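Local coordinates for protein lactoylglutathione lyase (PDB 4MTS) that belongs to the metal-binding glyoxalase/bleomycin resistance/dioxygenase superfamily, with two helices packed beside mixed beta-sheets and nickel and zinc ions bound in the crystal, at residues Glu14-Met26 / Val84-Val96. Numbering follows the deposited sequence.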
ATOM      1  N   GLU A  14      -7.503   1.222 -17.698  1.00 11.35           N
ATOM      2  CA  GLU A  14      -8.905   1.673 -17.741  0.50 10.50           C
ATOM      3  C   GLU A  14      -9.786   0.772 -16.928  1.00 11.64           C
ATOM      4  O   GLU A  14     -10.618   1.291 -16.206  1.00 12.49           O
ATOM      5  CB  GLU A  14      -9.454   1.825 -19.167  0.50 11.90           C
ATOM      6  CG  GLU A  14      -8.925   3.067 -19.861  0.50 15.67           C
ATOM      7  CD  GLU A  14      -7.418   3.100 -19.948  0.50 29.27           C
ATOM      8  OE1 GLU A  14      -6.838   2.118 -20.472  0.50 15.82           O
ATOM      9  OE2 GLU A  14      -6.819   4.023 -19.347  0.50 18.14           O
ATOM     10  N   ALA A  15      -9.569  -0.556 -16.967  1.00 10.84           N
ATOM     11  CA  ALA A  15     -10.366  -1.510 -16.161  1.00 12.70           C
ATOM     12  C   ALA A  15     -10.121  -1.245 -14.660  1.00 12.19           C
ATOM     13  O   ALA A  15     -11.080  -1.205 -13.855  1.00 10.29           O
ATOM     14  CB  ALA A  15      -9.969  -2.947 -16.499  1.00 14.66           C
ATOM     15  N   ALA A  16      -8.847  -1.013 -14.298  1.00  8.72           N
ATOM     16  CA  ALA A  16      -8.467  -0.693 -12.920  1.00  9.47           C
ATOM     17  C   ALA A  16      -9.162   0.580 -12.436  1.00 11.99           C
ATOM     18  O   ALA A  16      -9.825   0.556 -11.406  1.00 11.02           O
ATOM     19  CB  ALA A  16      -6.944  -0.558 -12.808  1.00 10.44           C
ATOM     20  N   LEU A  17      -9.030   1.705 -13.186  1.00  9.20           N
ATOM     21  CA  LEU A  17      -9.659   2.975 -12.828  1.00  9.32           C
ATOM     22  C   LEU A  17     -11.181   2.849 -12.681  1.00 13.32           C
ATOM     23  O   LEU A  17     -11.765   3.451 -11.783  1.00 13.10           O
ATOM     24  CB  LEU A  17      -9.305   4.066 -13.881  1.00 10.43           C
ATOM     25  CG  LEU A  17      -7.831   4.548 -13.822  1.00 14.71           C
ATOM     26  CD1 LEU A  17      -7.527   5.541 -14.947  1.00 17.00           C
ATOM     27  CD2 LEU A  17      -7.491   5.212 -12.491  1.00 15.33           C
ATOM     28  N   GLU A  18     -11.808   2.053 -13.537  1.00  9.98           N
ATOM     29  CA  GLU A  18     -13.262   1.867 -13.455  1.00 11.00           C
ATOM     30  C   GLU A  18     -13.612   1.252 -12.093  1.00 15.29           C
ATOM     31  O   GLU A  18     -14.545   1.707 -11.459  1.00 13.96           O
ATOM     32  CB  GLU A  18     -13.743   0.947 -14.578  1.00 13.44           C
ATOM     33  CG  GLU A  18     -13.620   1.565 -15.965  1.00 29.58           C
ATOM     34  CD  GLU A  18     -14.240   2.947 -16.062  1.00 59.03           C
ATOM     35  OE1 GLU A  18     -15.461   3.066 -15.824  1.00 35.51           O
ATOM     36  OE2 GLU A  18     -13.485   3.922 -16.273  1.00 62.82           O
ATOM     37  N   PHE A  19     -12.846   0.258 -11.646  1.00 12.64           N
ATOM     38  CA  PHE A  19     -13.091  -0.344 -10.321  1.00 11.76           C
ATOM     39  C   PHE A  19     -12.924   0.685  -9.217  1.00 13.24           C
ATOM     40  O   PHE A  19     -13.815   0.823  -8.384  1.00 13.18           O
ATOM     41  CB  PHE A  19     -12.154  -1.534 -10.092  1.00 12.87           C
ATOM     42  CG  PHE A  19     -12.214  -2.112  -8.695  1.00 14.42           C
ATOM     43  CD1 PHE A  19     -13.201  -3.035  -8.345  1.00 18.31           C
ATOM     44  CD2 PHE A  19     -11.270  -1.760  -7.738  1.00 15.38           C
ATOM     45  CE1 PHE A  19     -13.260  -3.565  -7.046  1.00 18.67           C
ATOM     46  CE2 PHE A  19     -11.337  -2.283  -6.438  1.00 17.44           C
ATOM     47  CZ  PHE A  19     -12.329  -3.182  -6.099  1.00 16.42           C
ATOM     48  N   TYR A  20     -11.729   1.333  -9.124  1.00  8.09           N
ATOM     49  CA  TYR A  20     -11.491   2.266  -8.035  1.00  8.67           C
ATOM     50  C   TYR A  20     -12.448   3.431  -7.972  1.00 12.76           C
ATOM     51  O   TYR A  20     -12.857   3.816  -6.875  1.00 11.87           O
ATOM     52  CB  TYR A  20     -10.003   2.696  -7.970  1.00  9.86           C
ATOM     53  CG  TYR A  20      -9.165   1.511  -7.531  1.00 10.41           C
ATOM     54  CD1 TYR A  20      -9.129   1.120  -6.194  1.00 12.25           C
ATOM     55  CD2 TYR A  20      -8.514   0.711  -8.465  1.00 10.40           C
ATOM     56  CE1 TYR A  20      -8.414  -0.010  -5.790  1.00 12.54           C
ATOM     57  CE2 TYR A  20      -7.835  -0.445  -8.082  1.00 10.58           C
ATOM     58  CZ  TYR A  20      -7.761  -0.781  -6.734  1.00 13.87           C
ATOM     59  OH  TYR A  20      -7.054  -1.899  -6.340  1.00 13.81           O
ATOM     60  N   THR A  21     -12.845   3.966  -9.146  1.00 11.60           N
ATOM     61  CA  THR A  21     -13.758   5.106  -9.152  1.00 11.80           C
ATOM     62  C   THR A  21     -15.210   4.698  -9.015  1.00 16.17           C
ATOM     63  O   THR A  21     -15.938   5.401  -8.334  1.00 18.18           O
ATOM     64  CB  THR A  21     -13.575   6.009 -10.403  1.00 13.40           C
ATOM     65  OG1 THR A  21     -13.891   5.245 -11.573  1.00 14.58           O
ATOM     66  CG2 THR A  21     -12.183   6.601 -10.503  1.00 15.43           C
ATOM     67  N   ARG A  22     -15.649   3.636  -9.706  1.00 16.17           N
ATOM     68  CA  ARG A  22     -17.066   3.217  -9.688  1.00 16.31           C
ATOM     69  C   ARG A  22     -17.445   2.412  -8.453  1.00 21.65           C
ATOM     70  O   ARG A  22     -18.425   2.747  -7.786  1.00 22.28           O
ATOM     71  CB  ARG A  22     -17.445   2.420 -10.933  1.00 15.94           C
ATOM     72  CG  ARG A  22     -17.361   3.136 -12.267  1.00 28.38           C
ATOM     73  CD  ARG A  22     -18.106   2.305 -13.311  1.00 43.70           C
ATOM     74  NE  ARG A  22     -17.273   1.892 -14.444  1.00 55.37           N
ATOM     75  CZ  ARG A  22     -17.687   1.103 -15.440  1.00 76.74           C
ATOM     76  NH1 ARG A  22     -18.926   0.623 -15.447  1.00 70.36           N
ATOM     77  NH2 ARG A  22     -16.861   0.775 -16.424  1.00 56.11           N
ATOM     78  N   ALA A  23     -16.735   1.295  -8.197  1.00 18.61           N
ATOM     79  CA  ALA A  23     -17.033   0.460  -7.037  1.00 17.93           C
ATOM     80  C   ALA A  23     -16.629   1.136  -5.726  1.00 21.18           C
ATOM     81  O   ALA A  23     -17.348   1.013  -4.723  1.00 21.36           O
ATOM     82  CB  ALA A  23     -16.354  -0.903  -7.177  1.00 18.89           C
ATOM     83  N   LEU A  24     -15.499   1.857  -5.717  1.00 15.07           N
ATOM     84  CA  LEU A  24     -14.997   2.472  -4.475  1.00 14.45           C
ATOM     85  C   LEU A  24     -15.126   3.980  -4.324  1.00 18.07           C
ATOM     86  O   LEU A  24     -14.677   4.523  -3.316  1.00 17.02           O
ATOM     87  CB  LEU A  24     -13.564   2.001  -4.171  1.00 14.63           C
ATOM     88  CG  LEU A  24     -13.413   0.486  -3.913  1.00 20.32           C
ATOM     89  CD1 LEU A  24     -11.927   0.058  -3.964  1.00 20.66           C
ATOM     90  CD2 LEU A  24     -14.049   0.084  -2.546  1.00 20.89           C
ATOM     91  N   ASP A  25     -15.726   4.681  -5.301  1.00 14.60           N
ATOM     92  CA  ASP A  25     -15.921   6.121  -5.155  1.00 13.88           C
ATOM     93  C   ASP A  25     -14.650   6.931  -4.938  1.00 14.75           C
ATOM     94  O   ASP A  25     -14.699   8.026  -4.405  1.00 13.01           O
ATOM     95  CB  ASP A  25     -17.026   6.481  -4.139  1.00 18.19           C
ATOM     96  CG  ASP A  25     -18.381   5.922  -4.544  1.00 33.63           C
ATOM     97  OD1 ASP A  25     -18.756   6.064  -5.736  1.00 36.69           O
ATOM     98  OD2 ASP A  25     -19.029   5.291  -3.704  1.00 34.31           O
ATOM     99  N   MET A  26     -13.496   6.412  -5.393  1.00 11.57           N
ATOM    100  CA  MET A  26     -12.294   7.229  -5.338  1.00  9.16           C
ATOM    101  C   MET A  26     -12.381   8.191  -6.528  1.00 14.43           C
ATOM    102  O   MET A  26     -13.184   7.977  -7.441  1.00 16.91           O
ATOM    103  CB  MET A  26     -11.041   6.364  -5.558  1.00  9.95           C
ATOM    104  CG  MET A  26     -10.673   5.583  -4.315  1.00 12.85           C
ATOM    105  SD  MET A  26      -9.119   4.732  -4.587  1.00 13.98           S
ATOM    106  CE  MET A  26      -9.108   3.644  -3.101  1.00 12.17           C
ATOM    107  N   VAL A  84     -23.240  -2.542   2.252  1.00 20.42           N
ATOM    108  CA  VAL A  84     -23.657  -1.644   1.158  1.00 20.85           C
ATOM    109  C   VAL A  84     -22.537  -1.545   0.086  1.00 23.41           C
ATOM    110  O   VAL A  84     -22.811  -1.687  -1.107  1.00 22.00           O
ATOM    111  CB  VAL A  84     -24.112  -0.270   1.695  1.00 25.32           C
ATOM    112  CG1 VAL A  84     -24.221   0.758   0.570  1.00 24.85           C
ATOM    113  CG2 VAL A  84     -25.445  -0.393   2.442  1.00 25.26           C
ATOM    114  N   THR A  85     -21.288  -1.340   0.517  1.00 19.26           N
ATOM    115  CA  THR A  85     -20.164  -1.295  -0.437  1.00 17.98           C
ATOM    116  C   THR A  85     -20.020  -2.634  -1.192  1.00 20.78           C
ATOM    117  O   THR A  85     -19.803  -2.616  -2.402  1.00 18.12           O
ATOM    118  CB  THR A  85     -18.902  -0.781   0.242  1.00 18.18           C
ATOM    119  OG1 THR A  85     -19.252   0.422   0.902  1.00 19.73           O
ATOM    120  CG2 THR A  85     -17.764  -0.475  -0.754  1.00 19.28           C
ATOM    121  N   CYS A  86     -20.192  -3.798  -0.496  1.00 18.77           N
ATOM    122  CA  CYS A  86     -20.133  -5.116  -1.133  1.00 18.18           C
ATOM    123  C   CYS A  86     -21.195  -5.270  -2.197  1.00 22.85           C
ATOM    124  O   CYS A  86     -20.916  -5.798  -3.269  1.00 21.50           O
ATOM    125  CB  CYS A  86     -20.262  -6.223  -0.092  1.00 18.14           C
ATOM    126  SG  CYS A  86     -18.786  -6.441   0.926  1.00 21.43           S
ATOM    127  N   ALA A  87     -22.439  -4.908  -1.850  1.00 22.34           N
ATOM    128  CA  ALA A  87     -23.605  -5.024  -2.726  1.00 22.00           C
ATOM    129  C   ALA A  87     -23.403  -4.156  -3.994  1.00 24.49           C
ATOM    130  O   ALA A  87     -23.771  -4.592  -5.085  1.00 23.43           O
ATOM    131  CB  ALA A  87     -24.858  -4.595  -1.966  1.00 22.85           C
ATOM    132  N   ARG A  88     -22.759  -2.972  -3.842  1.00 22.15           N
ATOM    133  CA  ARG A  88     -22.430  -2.055  -4.954  1.00 21.30           C
ATOM    134  C   ARG A  88     -21.408  -2.753  -5.878  1.00 24.85           C
ATOM    135  O   ARG A  88     -21.634  -2.834  -7.088  1.00 23.74           O
ATOM    136  CB  ARG A  88     -21.910  -0.713  -4.423  1.00 23.49           C
ATOM    137  CG  ARG A  88     -21.645   0.344  -5.504  1.00 28.49           C
ATOM    138  CD  ARG A  88     -21.044   1.611  -4.922  1.00 39.10           C
ATOM    139  NE  ARG A  88     -20.570   2.527  -5.963  1.00 47.27           N
ATOM    140  CZ  ARG A  88     -21.075   3.735  -6.201  1.00 73.19           C
ATOM    141  NH1 ARG A  88     -22.078   4.202  -5.466  1.00 65.27           N
ATOM    142  NH2 ARG A  88     -20.577   4.491  -7.173  1.00 62.95           N
ATOM    143  N   ALA A  89     -20.312  -3.299  -5.303  1.00 21.54           N
ATOM    144  CA  ALA A  89     -19.301  -4.043  -6.076  1.00 20.57           C
ATOM    145  C   ALA A  89     -19.938  -5.193  -6.831  1.00 23.36           C
ATOM    146  O   ALA A  89     -19.702  -5.344  -8.026  1.00 19.83           O
ATOM    147  CB  ALA A  89     -18.215  -4.585  -5.148  1.00 21.29           C
ATOM    148  N   ARG A  90     -20.751  -6.015  -6.134  1.00 22.05           N
ATOM    149  CA  ARG A  90     -21.404  -7.172  -6.749  1.00 22.54           C
ATOM    150  C   ARG A  90     -22.285  -6.775  -7.953  1.00 25.96           C
ATOM    151  O   ARG A  90     -22.174  -7.391  -9.021  1.00 25.38           O
ATOM    152  CB  ARG A  90     -22.235  -7.937  -5.699  1.00 25.90           C
ATOM    153  CG  ARG A  90     -21.698  -9.328  -5.415  1.00 31.89           C
ATOM    154  CD  ARG A  90     -22.616 -10.104  -4.478  1.00 32.55           C
ATOM    155  NE  ARG A  90     -21.852 -10.803  -3.449  1.00 33.76           N
ATOM    156  CZ  ARG A  90     -21.714 -10.356  -2.210  1.00 38.46           C
ATOM    157  NH1 ARG A  90     -22.326  -9.244  -1.826  1.00 34.36           N
ATOM    158  NH2 ARG A  90     -20.981 -11.028  -1.337  1.00 32.34           N
ATOM    159  N   ALA A  91     -23.093  -5.707  -7.780  1.00 23.87           N
ATOM    160  CA  ALA A  91     -24.033  -5.188  -8.774  1.00 24.75           C
ATOM    161  C   ALA A  91     -23.273  -4.674  -9.993  1.00 29.07           C
ATOM    162  O   ALA A  91     -23.729  -4.826 -11.116  1.00 27.31           O
ATOM    163  CB  ALA A  91     -24.893  -4.092  -8.152  1.00 25.28           C
ATOM    164  N   LEU A  92     -22.067  -4.151  -9.770  1.00 26.61           N
ATOM    165  CA  LEU A  92     -21.186  -3.677 -10.830  1.00 26.87           C
ATOM    166  C   LEU A  92     -20.394  -4.823 -11.469  1.00 29.45           C
ATOM    167  O   LEU A  92     -19.661  -4.604 -12.428  1.00 29.80           O
ATOM    168  CB  LEU A  92     -20.245  -2.585 -10.293  1.00 26.96           C
ATOM    169  CG  LEU A  92     -20.856  -1.220 -10.102  1.00 31.96           C
ATOM    170  CD1 LEU A  92     -20.047  -0.406  -9.126  1.00 32.32           C
ATOM    171  CD2 LEU A  92     -20.996  -0.493 -11.441  1.00 33.20           C
ATOM    172  N   GLY A  93     -20.556  -6.035 -10.953  1.00 24.98           N
ATOM    173  CA  GLY A  93     -19.864  -7.198 -11.496  1.00 23.88           C
ATOM    174  C   GLY A  93     -18.468  -7.428 -10.951  1.00 25.50           C
ATOM    175  O   GLY A  93     -17.695  -8.190 -11.538  1.00 27.06           O
ATOM    176  N   TYR A  94     -18.122  -6.792  -9.824  1.00 19.20           N
ATOM    177  CA  TYR A  94     -16.795  -7.029  -9.224  1.00 17.95           C
ATOM    178  C   TYR A  94     -16.837  -8.125  -8.152  1.00 22.02           C
ATOM    179  O   TYR A  94     -17.912  -8.463  -7.676  1.00 19.28           O
ATOM    180  CB  TYR A  94     -16.189  -5.730  -8.701  1.00 17.96           C
ATOM    181  CG  TYR A  94     -15.959  -4.715  -9.798  1.00 16.93           C
ATOM    182  CD1 TYR A  94     -15.009  -4.935 -10.792  1.00 18.40           C
ATOM    183  CD2 TYR A  94     -16.682  -3.532  -9.835  1.00 18.22           C
ATOM    184  CE1 TYR A  94     -14.797  -4.002 -11.805  1.00 18.32           C
ATOM    185  CE2 TYR A  94     -16.445  -2.569 -10.811  1.00 18.76           C
ATOM    186  CZ  TYR A  94     -15.520  -2.817 -11.808  1.00 22.14           C
ATOM    187  OH  TYR A  94     -15.340  -1.880 -12.796  1.00 18.99           O
ATOM    188  N   ARG A  95     -15.672  -8.727  -7.836  1.00 19.55           N
ATOM    189  CA  ARG A  95     -15.554  -9.834  -6.901  1.00 20.09           C
ATOM    190  C   ARG A  95     -15.567  -9.428  -5.450  1.00 22.30           C
ATOM    191  O   ARG A  95     -14.720  -8.646  -4.996  1.00 20.21           O
ATOM    192  CB  ARG A  95     -14.274 -10.657  -7.167  1.00 22.53           C
ATOM    193  CG  ARG A  95     -14.397 -11.622  -8.314  1.00 34.85           C
ATOM    194  CD  ARG A  95     -13.074 -12.302  -8.566  1.00 48.21           C
ATOM    195  NE  ARG A  95     -12.770 -12.317  -9.993  1.00 54.30           N
ATOM    196  CZ  ARG A  95     -13.107 -13.303 -10.815  1.00 66.74           C
ATOM    197  NH1 ARG A  95     -13.741 -14.376 -10.354  1.00 56.55           N
ATOM    198  NH2 ARG A  95     -12.809 -13.229 -12.104  1.00 48.20           N
ATOM    199  N   VAL A  96     -16.502 -10.015  -4.699  1.00 18.74           N
ATOM    200  CA  VAL A  96     -16.518  -9.857  -3.255  1.00 17.50           C
ATOM    201  C   VAL A  96     -15.984 -11.249  -2.833  1.00 22.20           C
ATOM    202  O   VAL A  96     -16.623 -12.260  -3.152  1.00 20.88           O
ATOM    203  CB  VAL A  96     -17.916  -9.553  -2.647  1.00 19.64           C
ATOM    204  CG1 VAL A  96     -17.828  -9.476  -1.126  1.00 18.99           C
ATOM    205  CG2 VAL A  96     -18.526  -8.263  -3.217  1.00 19.18           C
TER
HETATM  206  O   HOH W   1     -13.298  -2.560 -14.481  1.00 14.78           O
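Two helices of the glyoxalase fold, 13-23 and 82-91, meet where the first ends: the axes of their short segments run at 140° to each other, and side chains bridge the space between them. Chief among these is Tyr94, which follows the Schellman motif closing the second helix at Gly93; the motif needs positive phi there, and glycine fits because a CB would be jammed against the preceding carbonyl O. Phe19 drives its ring edge into one face of Tyr94 in a T-shaped pair, planes at 86°, with Phe19 CD1 3.5 Å from Tyr94 CG. CB of Phe19 adds a CH-pi contact over that face. Phe19 CG, anti to the backbone N (chi1 173°), carries the ring out beside Tyr94. A tyrosine serves here because its far end is polar: a water lying in the ring plane links Tyr94 OH to Ala15 O, 2.7 Å from each. The small Ala23 leaves room for Tyr94 and Leu92 to come up to the helix; its CB lies 3.8 Å from Tyr94 CD2, and Leu92 CD1 fills in beside it, 3.8 Å from Ala23 CA. Arg88, extended from CG to NE, reaches the wide pi-type last turn of helix 13-23, where its NE and NH2 both hydrogen-bond Arg22 O side-on, at 2.8 Å and in the carbonyl plane. This pair of hydrogen bonds fixes the guanidinium's rotation. Asp25, at positive phi just past the helix, stands its carboxylate nearly upright over a guanidinium face in a salt bridge, OD1 2.8 Å from NH2 of Arg88; no N-H points at that oxygen. Leu24 meets Thr85, and both rest on Leu123 of strand 120-125; Phe19 and Leu24 touch Val121 of the same strand, while Tyr20 reaches strand 54-60 of the other sheet.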